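Local coordinates for aminotransferase, class I (Staphylococcus aureus, PDB 2O1B), which probably catalyses the pyridoxal-phosphate-dependent transfer of amino groups between amino acids, such as aspartate, and 2-oxo acids, at residues Tyr116-Gly121 / Ile248-Lys253; Leu187-Asn192 / Ile217-Ala222; Gly195-Lys200 / Ala230-Ile235; Val202-Ile207 / Leu236-Gly241. All coordinates share one frame; numbering follows the deposited sequence.

Interaction 1: residues Tyr116-Gly121 / Ile248-Lys253. With PLP (pyridoxal-5'-phosphate), chain B.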
loop_
_atom_site.group_PDB
_atom_site.type_symbol
_atom_site.label_atom_id
_atom_site.label_comp_id
_atom_site.label_asym_id
_atom_site.label_seq_id
_atom_site.Cartn_x
_atom_site.Cartn_y
_atom_site.Cartn_z
ATOM N N TYR A 116 3.556 -1.274 -5.132
ATOM C CA TYR A 116 2.575 -0.187 -5.140
ATOM C C TYR A 116 3.299 1.147 -4.913
ATOM O O TYR A 116 3.086 1.826 -3.898
ATOM C CB TYR A 116 1.534 -0.423 -4.043
ATOM C CG TYR A 116 0.850 -1.769 -4.139
ATOM C CD1 TYR A 116 -0.348 -1.909 -4.831
ATOM C CD2 TYR A 116 1.405 -2.907 -3.542
ATOM C CE1 TYR A 116 -0.985 -3.145 -4.929
ATOM C CE2 TYR A 116 0.779 -4.151 -3.635
ATOM C CZ TYR A 116 -0.414 -4.263 -4.336
ATOM O OH TYR A 116 -1.056 -5.479 -4.436
ATOM N N GLY A 117 4.156 1.502 -5.868
ATOM C CA GLY A 117 5.167 2.538 -5.682
ATOM C C GLY A 117 6.301 1.904 -4.908
ATOM O O GLY A 117 6.052 1.131 -3.982
ATOM N N THR A 118 7.542 2.229 -5.267
ATOM C CA THR A 118 8.704 1.572 -4.661
ATOM C C THR A 118 8.893 1.884 -3.186
ATOM O O THR A 118 9.435 1.057 -2.454
ATOM C CB THR A 118 10.039 1.840 -5.415
ATOM O OG1 THR A 118 10.395 3.234 -5.364
ATOM C CG2 THR A 118 9.930 1.379 -6.855
ATOM N N LYS A 119 8.462 3.067 -2.748
ATOM C CA LYS A 119 8.560 3.423 -1.332
ATOM C C LYS A 119 7.946 2.313 -0.468
ATOM O O LYS A 119 8.554 1.846 0.501
ATOM C CB LYS A 119 7.903 4.779 -1.057
ATOM C CG LYS A 119 8.030 5.234 0.400
ATOM C CD LYS A 119 7.213 6.485 0.681
ATOM C CE LYS A 119 7.320 6.873 2.164
ATOM N NZ LYS A 119 6.889 8.285 2.393
ATOM N N ASN A 120 6.753 1.873 -0.852
ATOM C CA ASN A 120 6.050 0.814 -0.136
ATOM C C ASN A 120 6.857 -0.485 -0.037
ATOM O O ASN A 120 6.876 -1.128 1.028
ATOM C CB ASN A 120 4.693 0.547 -0.794
ATOM C CG ASN A 120 3.778 -0.294 0.069
ATOM O OD1 ASN A 120 3.298 0.152 1.124
ATOM N ND2 ASN A 120 3.525 -1.522 -0.372
ATOM N N GLY A 121 7.507 -0.873 -1.136
ATOM C CA GLY A 121 8.314 -2.097 -1.158
ATOM C C GLY A 121 9.638 -1.960 -0.429
ATOM O O GLY A 121 10.049 -2.864 0.314
ATOM N N ILE A 248 15.216 -2.770 -6.930
ATOM C CA ILE A 248 13.886 -2.159 -6.969
ATOM C C ILE A 248 13.890 -1.012 -7.987
ATOM O O ILE A 248 14.756 -0.142 -7.968
ATOM C CB ILE A 248 13.430 -1.748 -5.562
ATOM C CG1 ILE A 248 13.007 -3.012 -4.786
ATOM C CG2 ILE A 248 12.276 -0.739 -5.632
ATOM C CD1 ILE A 248 12.666 -2.811 -3.355
ATOM N N TYR A 249 12.941 -1.060 -8.901
ATOM C CA TYR A 249 12.879 -0.136 -10.025
ATOM C C TYR A 249 11.542 0.590 -9.989
ATOM O O TYR A 249 10.510 -0.048 -9.773
ATOM C CB TYR A 249 13.012 -0.912 -11.340
ATOM C CG TYR A 249 13.227 -0.024 -12.549
ATOM C CD1 TYR A 249 14.524 0.309 -12.969
ATOM C CD2 TYR A 249 12.140 0.503 -13.264
ATOM C CE1 TYR A 249 14.733 1.159 -14.068
ATOM C CE2 TYR A 249 12.339 1.342 -14.365
ATOM C CZ TYR A 249 13.637 1.672 -14.750
ATOM O OH TYR A 249 13.833 2.507 -15.828
ATOM N N SER A 250 11.562 1.908 -10.219
ATOM C CA SER A 250 10.358 2.729 -10.167
ATOM C C SER A 250 10.008 3.297 -11.534
ATOM O O SER A 250 10.899 3.671 -12.293
ATOM C CB SER A 250 10.542 3.895 -9.188
ATOM O OG SER A 250 9.387 4.719 -9.196
ATOM N N LEU A 251 8.714 3.365 -11.839
ATOM C CA LEU A 251 8.238 4.096 -13.030
ATOM C C LEU A 251 8.029 5.609 -12.808
ATOM O O LEU A 251 7.784 6.370 -13.759
ATOM C CB LEU A 251 6.953 3.461 -13.571
ATOM C CG LEU A 251 7.067 2.106 -14.291
ATOM C CD1 LEU A 251 7.199 0.933 -13.333
ATOM C CD2 LEU A 251 5.861 1.899 -15.199
ATOM N N SER A 252 8.136 6.041 -11.557
ATOM C CA SER A 252 7.859 7.434 -11.179
ATOM C C SER A 252 8.664 8.486 -11.932
ATOM O O SER A 252 8.090 9.388 -12.561
ATOM C CB SER A 252 8.067 7.636 -9.674
ATOM O OG SER A 252 7.078 6.957 -8.931
ATOM N N LYS A 253 9.992 8.388 -11.861
ATOM C CA LYS A 253 10.840 9.442 -12.428
ATOM C C LYS A 253 11.101 9.229 -13.902
ATOM O O LYS A 253 10.909 10.139 -14.700
ATOM C CB LYS A 253 12.154 9.600 -11.660
ATOM C CG LYS A 253 11.983 10.415 -10.399
ATOM C CD LYS A 253 12.101 9.546 -9.181
ATOM C CE LYS A 253 11.638 10.319 -7.980
ATOM N NZ LYS A 253 12.429 9.911 -6.789
HETATM N N1 PLP B . 14.138 5.735 -3.668
HETATM C C2 PLP B . 14.764 6.879 -4.129
HETATM C C2A PLP B . 16.265 6.967 -4.080
HETATM C C3 PLP B . 13.980 7.906 -4.659
HETATM O O3 PLP B . 14.550 9.053 -5.130
HETATM C C4 PLP B . 12.585 7.772 -4.709
HETATM C C4A PLP B . 11.851 8.582 -5.737
HETATM C C5 PLP B . 11.967 6.617 -4.224
HETATM C C6 PLP B . 12.759 5.596 -3.699
HETATM C C5A PLP B . 10.452 6.457 -4.240
HETATM O O4P PLP B . 9.943 6.206 -5.536
HETATM P P PLP B . 8.386 5.832 -5.753
HETATM O O1P PLP B . 7.673 7.015 -6.388
HETATM O O2P PLP B . 7.808 5.513 -4.400
HETATM O O3P PLP B . 8.339 4.648 -6.677
#
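Thr-118, opening helix 118-129, stands over the end of strand 245-250, with its CA 5.9 Å from that of Ser-250. Its methyl makes most of the direct contact. A chi1 of 64° turns OG1 to the phosphate and leaves CG2 for the strand, where it rests against Ile-248 CG2 at 3.4 Å, a tight carbon pair in which the two side chains run antiparallel alongside each other. The same methyl sits 3.5 Å from Ser-250 CB. Polar atoms of both segments converge on the PLP phosphate instead of on each other. From the helix start, Thr-118 N reaches O3P at 2.9 Å (N-H...O 156°) and Lys-119 N reaches O2P at 3.0 Å. From the strand end, Ser-250 OG binds O3P at 2.7 Å and Ser-252 OG binds O1P at 2.6 Å. Ser-252 N in turn donates to Ser-250 OG, an ST turn that helps fix this hydroxyl. Lys-253 NZ is modelled as covalently bonded to PLP C4A at 1.8 Å, and Tyr-81 of the second subunit also bonds the cofactor. A helix N-terminus holding the phosphate, where its dipole probably helps, together with a lysine linked to C4A is the PLP site of fold type I aminotransferases.

Interaction 2: residues Leu187-Asn192 / Ile217-Ala222. With PLP (pyridoxal-5'-phosphate), chain B.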
loop_
_atom_site.group_PDB
_atom_site.type_symbol
_atom_site.label_atom_id
_atom_site.label_comp_id
_atom_site.label_asym_id
_atom_site.label_seq_id
_atom_site.Cartn_x
_atom_site.Cartn_y
_atom_site.Cartn_z
ATOM N N LEU A 187 21.617 -0.082 -0.871
ATOM C CA LEU A 187 22.511 0.651 -1.743
ATOM C C LEU A 187 21.633 1.425 -2.706
ATOM O O LEU A 187 20.522 1.000 -2.998
ATOM C CB LEU A 187 23.455 -0.299 -2.493
ATOM C CG LEU A 187 24.505 -1.028 -1.624
ATOM C CD1 LEU A 187 25.340 -1.989 -2.439
ATOM C CD2 LEU A 187 25.410 -0.034 -0.870
ATOM N N THR A 188 22.132 2.562 -3.175
ATOM C CA THR A 188 21.364 3.467 -4.026
ATOM C C THR A 188 22.312 4.152 -4.998
ATOM O O THR A 188 23.051 5.055 -4.605
ATOM C CB THR A 188 20.672 4.572 -3.176
ATOM O OG1 THR A 188 20.198 4.024 -1.936
ATOM C CG2 THR A 188 19.526 5.211 -3.940
ATOM N N TYR A 189 22.299 3.699 -6.252
ATOM C CA TYR A 189 23.068 4.289 -7.341
ATOM C C TYR A 189 22.223 4.335 -8.618
ATOM O O TYR A 189 21.805 3.298 -9.129
ATOM C CB TYR A 189 24.401 3.553 -7.570
ATOM C CG TYR A 189 25.276 3.635 -6.343
ATOM C CD1 TYR A 189 25.303 2.598 -5.414
ATOM C CD2 TYR A 189 26.014 4.791 -6.071
ATOM C CE1 TYR A 189 26.084 2.690 -4.254
ATOM C CE2 TYR A 189 26.773 4.902 -4.922
ATOM C CZ TYR A 189 26.811 3.849 -4.021
ATOM O OH TYR A 189 27.574 3.969 -2.893
ATOM N N PRO A 190 21.966 5.541 -9.132
ATOM C CA PRO A 190 22.409 6.836 -8.606
ATOM C C PRO A 190 21.916 7.156 -7.195
ATOM O O PRO A 190 20.740 6.912 -6.877
ATOM C CB PRO A 190 21.823 7.833 -9.612
ATOM C CG PRO A 190 21.626 7.052 -10.847
ATOM C CD PRO A 190 21.193 5.699 -10.378
ATOM N N ASN A 191 22.814 7.691 -6.356
ATOM C CA ASN A 191 22.474 8.011 -4.963
ATOM C C ASN A 191 21.614 9.269 -4.819
ATOM O O ASN A 191 21.860 10.289 -5.460
ATOM C CB ASN A 191 23.730 8.152 -4.089
ATOM C CG ASN A 191 23.415 8.148 -2.583
ATOM O OD1 ASN A 191 24.173 8.700 -1.781
ATOM N ND2 ASN A 191 22.315 7.503 -2.197
ATOM N N ASN A 192 20.597 9.167 -3.977
ATOM C CA ASN A 192 19.843 10.318 -3.536
ATOM C C ASN A 192 20.272 10.527 -2.085
ATOM O O ASN A 192 19.915 9.718 -1.228
ATOM C CB ASN A 192 18.347 10.023 -3.655
ATOM C CG ASN A 192 17.463 11.242 -3.352
ATOM O OD1 ASN A 192 17.919 12.253 -2.819
ATOM N ND2 ASN A 192 16.173 11.134 -3.696
ATOM N N ILE A 217 21.358 -7.732 -0.003
ATOM C CA ILE A 217 21.427 -6.363 -0.476
ATOM C C ILE A 217 20.117 -5.985 -1.149
ATOM O O ILE A 217 19.529 -6.787 -1.893
ATOM C CB ILE A 217 22.604 -6.174 -1.479
ATOM C CG1 ILE A 217 23.951 -6.431 -0.793
ATOM C CG2 ILE A 217 22.567 -4.787 -2.136
ATOM C CD1 ILE A 217 25.112 -6.592 -1.748
ATOM N N VAL A 218 19.664 -4.765 -0.875
ATOM C CA VAL A 218 18.560 -4.172 -1.610
ATOM C C VAL A 218 19.141 -2.992 -2.342
ATOM O O VAL A 218 19.626 -2.061 -1.714
ATOM C CB VAL A 218 17.443 -3.643 -0.685
ATOM C CG1 VAL A 218 16.324 -2.993 -1.517
ATOM C CG2 VAL A 218 16.891 -4.761 0.157
ATOM N N HIS A 219 19.099 -3.030 -3.667
ATOM C CA HIS A 219 19.564 -1.894 -4.444
ATOM C C HIS A 219 18.378 -1.081 -4.951
ATOM O O HIS A 219 17.524 -1.610 -5.653
ATOM C CB HIS A 219 20.480 -2.326 -5.603
ATOM C CG HIS A 219 20.932 -1.182 -6.461
ATOM N ND1 HIS A 219 21.563 -0.070 -5.941
ATOM C CD2 HIS A 219 20.815 -0.961 -7.791
ATOM C CE1 HIS A 219 21.813 0.785 -6.918
ATOM N NE2 HIS A 219 21.369 0.270 -8.049
ATOM N N ASP A 220 18.343 0.199 -4.566
ATOM C CA ASP A 220 17.268 1.142 -4.907
ATOM C C ASP A 220 17.628 1.874 -6.199
ATOM O O ASP A 220 18.447 2.796 -6.209
ATOM C CB ASP A 220 17.092 2.127 -3.747
ATOM C CG ASP A 220 15.931 3.098 -3.925
ATOM O OD1 ASP A 220 15.642 3.835 -2.933
ATOM O OD2 ASP A 220 15.307 3.140 -5.019
ATOM N N PHE A 221 16.993 1.459 -7.286
ATOM C CA PHE A 221 17.355 1.866 -8.648
ATOM C C PHE A 221 16.379 2.905 -9.211
ATOM O O PHE A 221 16.160 2.979 -10.429
ATOM C CB PHE A 221 17.337 0.612 -9.526
ATOM C CG PHE A 221 18.314 0.625 -10.681
ATOM C CD1 PHE A 221 19.424 1.453 -10.690
ATOM C CD2 PHE A 221 18.109 -0.232 -11.760
ATOM C CE1 PHE A 221 20.318 1.436 -11.761
ATOM C CE2 PHE A 221 18.993 -0.256 -12.839
ATOM C CZ PHE A 221 20.102 0.584 -12.833
ATOM N N ALA A 222 15.805 3.708 -8.316
ATOM C CA ALA A 222 14.846 4.773 -8.678
ATOM C C ALA A 222 15.318 5.687 -9.801
ATOM O O ALA A 222 14.499 6.155 -10.616
ATOM C CB ALA A 222 14.506 5.598 -7.455
HETATM N N1 PLP B . 14.138 5.735 -3.668
HETATM C C2 PLP B . 14.764 6.879 -4.129
HETATM C C2A PLP B . 16.265 6.967 -4.080
HETATM C C3 PLP B . 13.980 7.906 -4.659
HETATM O O3 PLP B . 14.550 9.053 -5.130
HETATM C C4 PLP B . 12.585 7.772 -4.709
HETATM C C4A PLP B . 11.851 8.582 -5.737
HETATM C C5 PLP B . 11.967 6.617 -4.224
HETATM C C6 PLP B . 12.759 5.596 -3.699
HETATM C C5A PLP B . 10.452 6.457 -4.240
HETATM O O4P PLP B . 9.943 6.206 -5.536
HETATM P P PLP B . 8.386 5.832 -5.753
HETATM O O1P PLP B . 7.673 7.015 -6.388
HETATM O O2P PLP B . 7.808 5.513 -4.400
HETATM O O3P PLP B . 8.339 4.648 -6.677
HETATM O O HOH W 1 18.731 5.117 -7.947
#
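Leu-187 O takes a backbone N-H and, weakly, a ring N-H from the facing strand. Asp-220 N gives the stronger bond, 2.8 Å and nearly straight at 175°, its donor only slightly tilted from the carbonyl plane, while His-219 ND1 adds the weak one. With Leu-187 N bonded to Val-218 O at 2.9 Å, this is parallel pairing of neighbouring strands, Leu-187 with His-219. A chi1 of 178° sends the His-219 ring past Leu-187 O and on to Tyr-189, to which it turns its edge, CE1 lying 3.0 Å from Tyr-189 N. Tyr-189 O lies in plane at the edge of the Phe-221 ring. The chain turns at a cis peptide before Pro-190, and a water donates to both Pro-190 O and Asp-220 O. Thr-188 and Asp-220 point the same way, side by side, and Tyr-146 OH bonds to the hydroxyl of one and OD1 of the other. Asp-220 OD1 also stands 2.5 Å from PLP N1. Asn-192 ND2 donates to PLP O3 at 3.0 Å, and Ala-222 CB lies against a face of the ring, 3.6 Å from C2. An aspartate at the pyridine nitrogen and an asparagine at the phenolic oxygen mark the cofactor site of fold type I aminotransferases.

Interaction 3: residues Gly195-Lys200 / Ala230-Ile235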
loop_
_atom_site.group_PDB
_atom_site.type_symbol
_atom_site.label_atom_id
_atom_site.label_comp_id
_atom_site.label_asym_id
_atom_site.label_seq_id
_atom_site.Cartn_x
_atom_site.Cartn_y
_atom_site.Cartn_z
ATOM N N GLY A 195 23.946 12.033 -5.977
ATOM C CA GLY A 195 24.012 11.856 -7.441
ATOM C C GLY A 195 25.125 10.924 -7.924
ATOM O O GLY A 195 25.402 10.840 -9.133
ATOM N N SER A 196 25.750 10.236 -6.963
ATOM C CA SER A 196 26.859 9.328 -7.201
ATOM C C SER A 196 26.363 8.116 -7.971
ATOM O O SER A 196 25.235 7.675 -7.766
ATOM C CB SER A 196 27.429 8.855 -5.865
ATOM O OG SER A 196 27.752 9.951 -5.010
ATOM N N THR A 197 27.212 7.578 -8.843
ATOM C CA THR A 197 26.877 6.405 -9.652
ATOM C C THR A 197 27.784 5.219 -9.303
ATOM O O THR A 197 28.849 5.404 -8.702
ATOM C CB THR A 197 26.984 6.704 -11.162
ATOM O OG1 THR A 197 28.258 7.289 -11.456
ATOM C CG2 THR A 197 25.851 7.655 -11.611
ATOM N N ALA A 198 27.349 4.012 -9.670
ATOM C CA ALA A 198 28.151 2.811 -9.459
ATOM C C ALA A 198 28.659 2.266 -10.780
ATOM O O ALA A 198 28.237 2.709 -11.859
ATOM C CB ALA A 198 27.350 1.756 -8.725
ATOM N N THR A 199 29.600 1.330 -10.701
ATOM C CA THR A 199 30.020 0.593 -11.885
ATOM C C THR A 199 29.832 -0.894 -11.654
ATOM O O THR A 199 29.620 -1.340 -10.515
ATOM C CB THR A 199 31.488 0.856 -12.262
ATOM O OG1 THR A 199 32.338 0.273 -11.273
ATOM C CG2 THR A 199 31.763 2.346 -12.374
ATOM N N LYS A 200 29.910 -1.659 -12.740
ATOM C CA LYS A 200 29.815 -3.104 -12.643
ATOM C C LYS A 200 30.754 -3.600 -11.550
ATOM O O LYS A 200 30.383 -4.452 -10.743
ATOM C CB LYS A 200 30.156 -3.754 -13.976
ATOM C CG LYS A 200 30.153 -5.282 -13.937
ATOM C CD LYS A 200 30.245 -5.864 -15.332
ATOM C CE LYS A 200 29.716 -7.285 -15.352
ATOM N NZ LYS A 200 29.528 -7.771 -16.742
ATOM N N ALA A 230 27.439 7.699 -18.618
ATOM C CA ALA A 230 27.471 6.248 -18.751
ATOM C C ALA A 230 26.133 5.712 -18.247
ATOM O O ALA A 230 25.582 6.231 -17.271
ATOM C CB ALA A 230 28.620 5.663 -17.932
ATOM N N LYS A 231 25.604 4.700 -18.935
ATOM C CA LYS A 231 24.359 4.043 -18.529
ATOM C C LYS A 231 24.592 3.400 -17.174
ATOM O O LYS A 231 25.581 2.715 -16.982
ATOM C CB LYS A 231 23.958 2.974 -19.547
ATOM C CG LYS A 231 22.729 2.152 -19.149
ATOM C CD LYS A 231 22.036 1.533 -20.373
ATOM C CE LYS A 231 20.712 0.856 -19.992
ATOM N NZ LYS A 231 19.724 1.819 -19.364
ATOM N N ASN A 232 23.691 3.631 -16.233
ATOM C CA ASN A 232 23.822 3.040 -14.901
ATOM C C ASN A 232 23.684 1.527 -14.967
ATOM O O ASN A 232 22.780 1.030 -15.638
ATOM C CB ASN A 232 22.757 3.591 -13.956
ATOM C CG ASN A 232 22.881 5.083 -13.742
ATOM O OD1 ASN A 232 23.926 5.587 -13.310
ATOM N ND2 ASN A 232 21.805 5.797 -14.021
ATOM N N PRO A 233 24.579 0.796 -14.276
ATOM C CA PRO A 233 24.505 -0.655 -14.233
ATOM C C PRO A 233 23.494 -1.200 -13.217
ATOM O O PRO A 233 23.249 -0.581 -12.174
ATOM C CB PRO A 233 25.923 -1.057 -13.819
ATOM C CG PRO A 233 26.385 0.042 -13.002
ATOM C CD PRO A 233 25.735 1.298 -13.518
ATOM N N SER A 234 22.936 -2.365 -13.539
ATOM C CA SER A 234 22.108 -3.120 -12.615
ATOM C C SER A 234 23.026 -3.943 -11.702
ATOM O O SER A 234 24.037 -4.466 -12.161
ATOM C CB SER A 234 21.189 -4.055 -13.402
ATOM O OG SER A 234 20.413 -4.878 -12.538
ATOM N N ILE A 235 22.671 -4.073 -10.426
ATOM C CA ILE A 235 23.398 -4.995 -9.543
ATOM C C ILE A 235 23.200 -6.451 -9.997
ATOM O O ILE A 235 24.049 -7.310 -9.754
ATOM C CB ILE A 235 22.990 -4.827 -8.056
ATOM C CG1 ILE A 235 23.997 -5.534 -7.136
ATOM C CG2 ILE A 235 21.526 -5.300 -7.812
ATOM C CD1 ILE A 235 23.841 -5.199 -5.647
HETATM O O HOH W 2 24.796 4.238 -11.060
#
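Pro-233 lays its ring carbons against the backbone of Ala-198 and Thr-199. CD approaches Ala-198 O to 3.3 Å, CG is nearly as close to the same oxygen, and CG also lies 3.8 Å from Thr-199 C. Just before it in the chain, Asn-232 crosses Thr-197 at about a right angle, so that OD1 meets the methyl CG2 at 3.3 Å. The threonine torsion accounts for this: a chi1 of 51° directs the methyl, not OG1, at the asparagine. OD1 also receives a bond of 2.8 Å from a water, which accepts from Ala-198 N at 2.9 Å and so joins the two loops indirectly. Loop 195-200 belongs to the beta-alpha-beta crossover formed by strand 182-187, helix 200-210 and strand 216-220, whereas loop 230-235 follows the last of these strands. The contact therefore fastens the entry to the crossover helix onto the chain leaving the sheet. On the other branch of the Asn-232 amide, ND2 donates to Phe-226 O and Gly-224 O, which fixes the rotation of the group and keeps OD1 turned to the water. Thr-199, at the N-cap of helix 200-210, makes a weak bond through OG1 to Val-202 N.

Interaction 4: residues Val202-Ile207 / Leu236-Gly241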
loop_
_atom_site.group_PDB
_atom_site.type_symbol
_atom_site.label_atom_id
_atom_site.label_comp_id
_atom_site.label_asym_id
_atom_site.label_seq_id
_atom_site.Cartn_x
_atom_site.Cartn_y
_atom_site.Cartn_z
ATOM N N VAL A 202 32.034 -2.029 -8.864
ATOM C CA VAL A 202 31.704 -1.738 -7.456
ATOM C C VAL A 202 30.607 -2.701 -6.961
ATOM O O VAL A 202 30.594 -3.084 -5.791
ATOM C CB VAL A 202 31.444 -0.217 -7.094
ATOM C CG1 VAL A 202 31.837 0.741 -8.226
ATOM C CG2 VAL A 202 30.028 0.043 -6.612
ATOM N N PHE A 203 29.732 -3.122 -7.872
ATOM C CA PHE A 203 28.756 -4.167 -7.559
ATOM C C PHE A 203 29.465 -5.523 -7.400
ATOM O O PHE A 203 29.146 -6.288 -6.482
ATOM C CB PHE A 203 27.622 -4.225 -8.597
ATOM C CG PHE A 203 26.597 -3.102 -8.466
ATOM C CD1 PHE A 203 26.152 -2.676 -7.215
ATOM C CD2 PHE A 203 26.063 -2.492 -9.602
ATOM C CE1 PHE A 203 25.206 -1.644 -7.093
ATOM C CE2 PHE A 203 25.111 -1.463 -9.497
ATOM C CZ PHE A 203 24.685 -1.040 -8.235
ATOM N N ASP A 204 30.448 -5.804 -8.259
ATOM C CA ASP A 204 31.243 -7.024 -8.116
ATOM C C ASP A 204 31.810 -7.138 -6.703
ATOM O O ASP A 204 31.758 -8.209 -6.100
ATOM C CB ASP A 204 32.379 -7.086 -9.145
ATOM C CG ASP A 204 31.881 -7.337 -10.574
ATOM O OD1 ASP A 204 32.674 -7.174 -11.524
ATOM O OD2 ASP A 204 30.707 -7.708 -10.747
ATOM N N GLU A 205 32.341 -6.033 -6.188
ATOM C CA GLU A 205 33.017 -6.026 -4.889
ATOM C C GLU A 205 32.036 -6.294 -3.744
ATOM O O GLU A 205 32.353 -7.030 -2.806
ATOM C CB GLU A 205 33.773 -4.707 -4.661
ATOM C CG GLU A 205 34.787 -4.798 -3.514
ATOM C CD GLU A 205 35.410 -3.465 -3.118
ATOM O OE1 GLU A 205 35.232 -2.456 -3.835
ATOM O OE2 GLU A 205 36.088 -3.429 -2.065
ATOM N N ALA A 206 30.851 -5.702 -3.848
ATOM C CA ALA A 206 29.800 -5.812 -2.838
ATOM C C ALA A 206 29.320 -7.250 -2.774
ATOM O O ALA A 206 29.233 -7.837 -1.693
ATOM C CB ALA A 206 28.647 -4.885 -3.187
ATOM N N ILE A 207 29.028 -7.807 -3.951
ATOM C CA ILE A 207 28.591 -9.199 -4.086
ATOM C C ILE A 207 29.647 -10.175 -3.535
ATOM O O ILE A 207 29.313 -11.079 -2.767
ATOM C CB ILE A 207 28.232 -9.536 -5.562
ATOM C CG1 ILE A 207 27.012 -8.722 -6.016
ATOM C CG2 ILE A 207 27.973 -11.039 -5.732
ATOM C CD1 ILE A 207 26.854 -8.647 -7.534
ATOM N N LEU A 236 22.076 -6.719 -10.670
ATOM C CA LEU A 236 21.772 -8.068 -11.146
ATOM C C LEU A 236 22.512 -8.456 -12.426
ATOM O O LEU A 236 22.501 -9.626 -12.805
ATOM C CB LEU A 236 20.265 -8.275 -11.315
ATOM C CG LEU A 236 19.352 -8.010 -10.115
ATOM C CD1 LEU A 236 17.951 -8.440 -10.473
ATOM C CD2 LEU A 236 19.824 -8.739 -8.895
ATOM N N ALA A 237 23.162 -7.495 -13.084
ATOM C CA ALA A 237 23.990 -7.803 -14.261
ATOM C C ALA A 237 25.410 -8.213 -13.867
ATOM O O ALA A 237 26.182 -8.708 -14.695
ATOM C CB ALA A 237 24.014 -6.631 -15.239
ATOM N N SER A 238 25.761 -7.993 -12.606
ATOM C CA SER A 238 27.029 -8.495 -12.079
ATOM C C SER A 238 26.879 -9.984 -11.790
ATOM O O SER A 238 25.849 -10.408 -11.286
ATOM C CB SER A 238 27.421 -7.743 -10.805
ATOM O OG SER A 238 27.930 -6.451 -11.099
ATOM N N GLU A 239 27.892 -10.779 -12.124
ATOM C CA GLU A 239 27.847 -12.217 -11.875
ATOM C C GLU A 239 27.497 -12.494 -10.414
ATOM O O GLU A 239 28.049 -11.858 -9.516
ATOM C CB GLU A 239 29.182 -12.874 -12.248
ATOM C CG GLU A 239 29.058 -14.369 -12.526
ATOM C CD GLU A 239 30.398 -15.082 -12.626
ATOM O OE1 GLU A 239 31.384 -14.472 -13.098
ATOM O OE2 GLU A 239 30.458 -16.272 -12.239
ATOM N N ASN A 240 26.556 -13.414 -10.191
ATOM C CA ASN A 240 26.109 -13.802 -8.836
ATOM C C ASN A 240 25.224 -12.766 -8.112
ATOM O O ASN A 240 24.882 -12.958 -6.941
ATOM C CB ASN A 240 27.298 -14.194 -7.920
ATOM C CG ASN A 240 28.203 -15.255 -8.529
ATOM O OD1 ASN A 240 27.733 -16.282 -9.020
ATOM N ND2 ASN A 240 29.515 -15.020 -8.481
ATOM N N GLY A 241 24.848 -11.687 -8.805
ATOM C CA GLY A 241 24.005 -10.630 -8.228
ATOM C C GLY A 241 22.732 -11.130 -7.561
ATOM O O GLY A 241 22.411 -10.739 -6.430
HETATM O O HOH W 3 30.246 -9.445 -12.987
HETATM O O HOH W 4 30.219 -10.476 -9.522
#
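Ile-207 and Ser-238 meet end to side: the CD1 methyl of the isoleucine presses on Ser-238 CB at 3.4 Å, tighter than an ordinary carbon contact. An extended Ile-207 chain (chi2 162°) carries CD1 out from the helix, and the methyl also reaches Gly-241 CA at 3.5 Å. The other branch, CG2, diverges along the loop and lies alongside Asn-240, 3.9 Å from its CB. Both branches lie against a type II beta turn, CD1 at its two ends and CG2 at its middle residues. The turn is closed by Gly-241 N bonding to Ser-238 O at 3.0 Å, with Asn-240 taking the positive phi (74°) expected at its third position. The hydroxyl of Ser-238 points the other way, toward the preceding turn of the helix. There OG lies 3.4 Å from Phe-203 CB and 3.1 Å from Asp-204 OD2; its proton may go to this carboxylate or, more weakly, to Lys-200 O. Asp-204 brings only OD2 to the contact. Besides facing the serine, that oxygen accepts from two waters, one of which accepts from Glu-239 N at 2.8 Å while the other donates to Glu-239 O at 2.6 Å, so the carboxylate is tied to both polar atoms of one backbone residue. Phe-203 meets the serine mainly through CB, and its ring is directed inward to meet His-219 edge-to-face. Helix 200-210, the crossover helix between strands 182-187 and 216-220, thus packs through Phe-203 on the interior strand 216-220 and through Ile-207 and Asp-204 on this loop, with Ile-207 reaching on to Val-244 of helix 241-244, which leads into strand 245-250.

Interactions 1 and 2 share one sheet and one ligand: strands 245-250 and 216-220 are neighbours, joined by Ile-248 O to Phe-221 N at 2.8 Å, and their centres are 12 Å apart. Interaction 1 holds the phosphate and the linking lysine, and interaction 2 the pyridine ring. Interaction 3, centred 9 Å from interaction 2, adjoins it, the Asn-232 side chain lying about 11 Å from PLP: Asn-191 N probably bonds to Ser-196 O at 2.8 Å, and Pro-190 CG packs on Asn-232 ND2. Interaction 4 is more remote, its centre 22 Å from that of interaction 1. Ala-206 CB connects it to Ile-217 CD1 of interaction 2 at 4.2 Å, and Phe-203 CD1 to Ile-235 CG1 of interaction 3 at 3.6 Å.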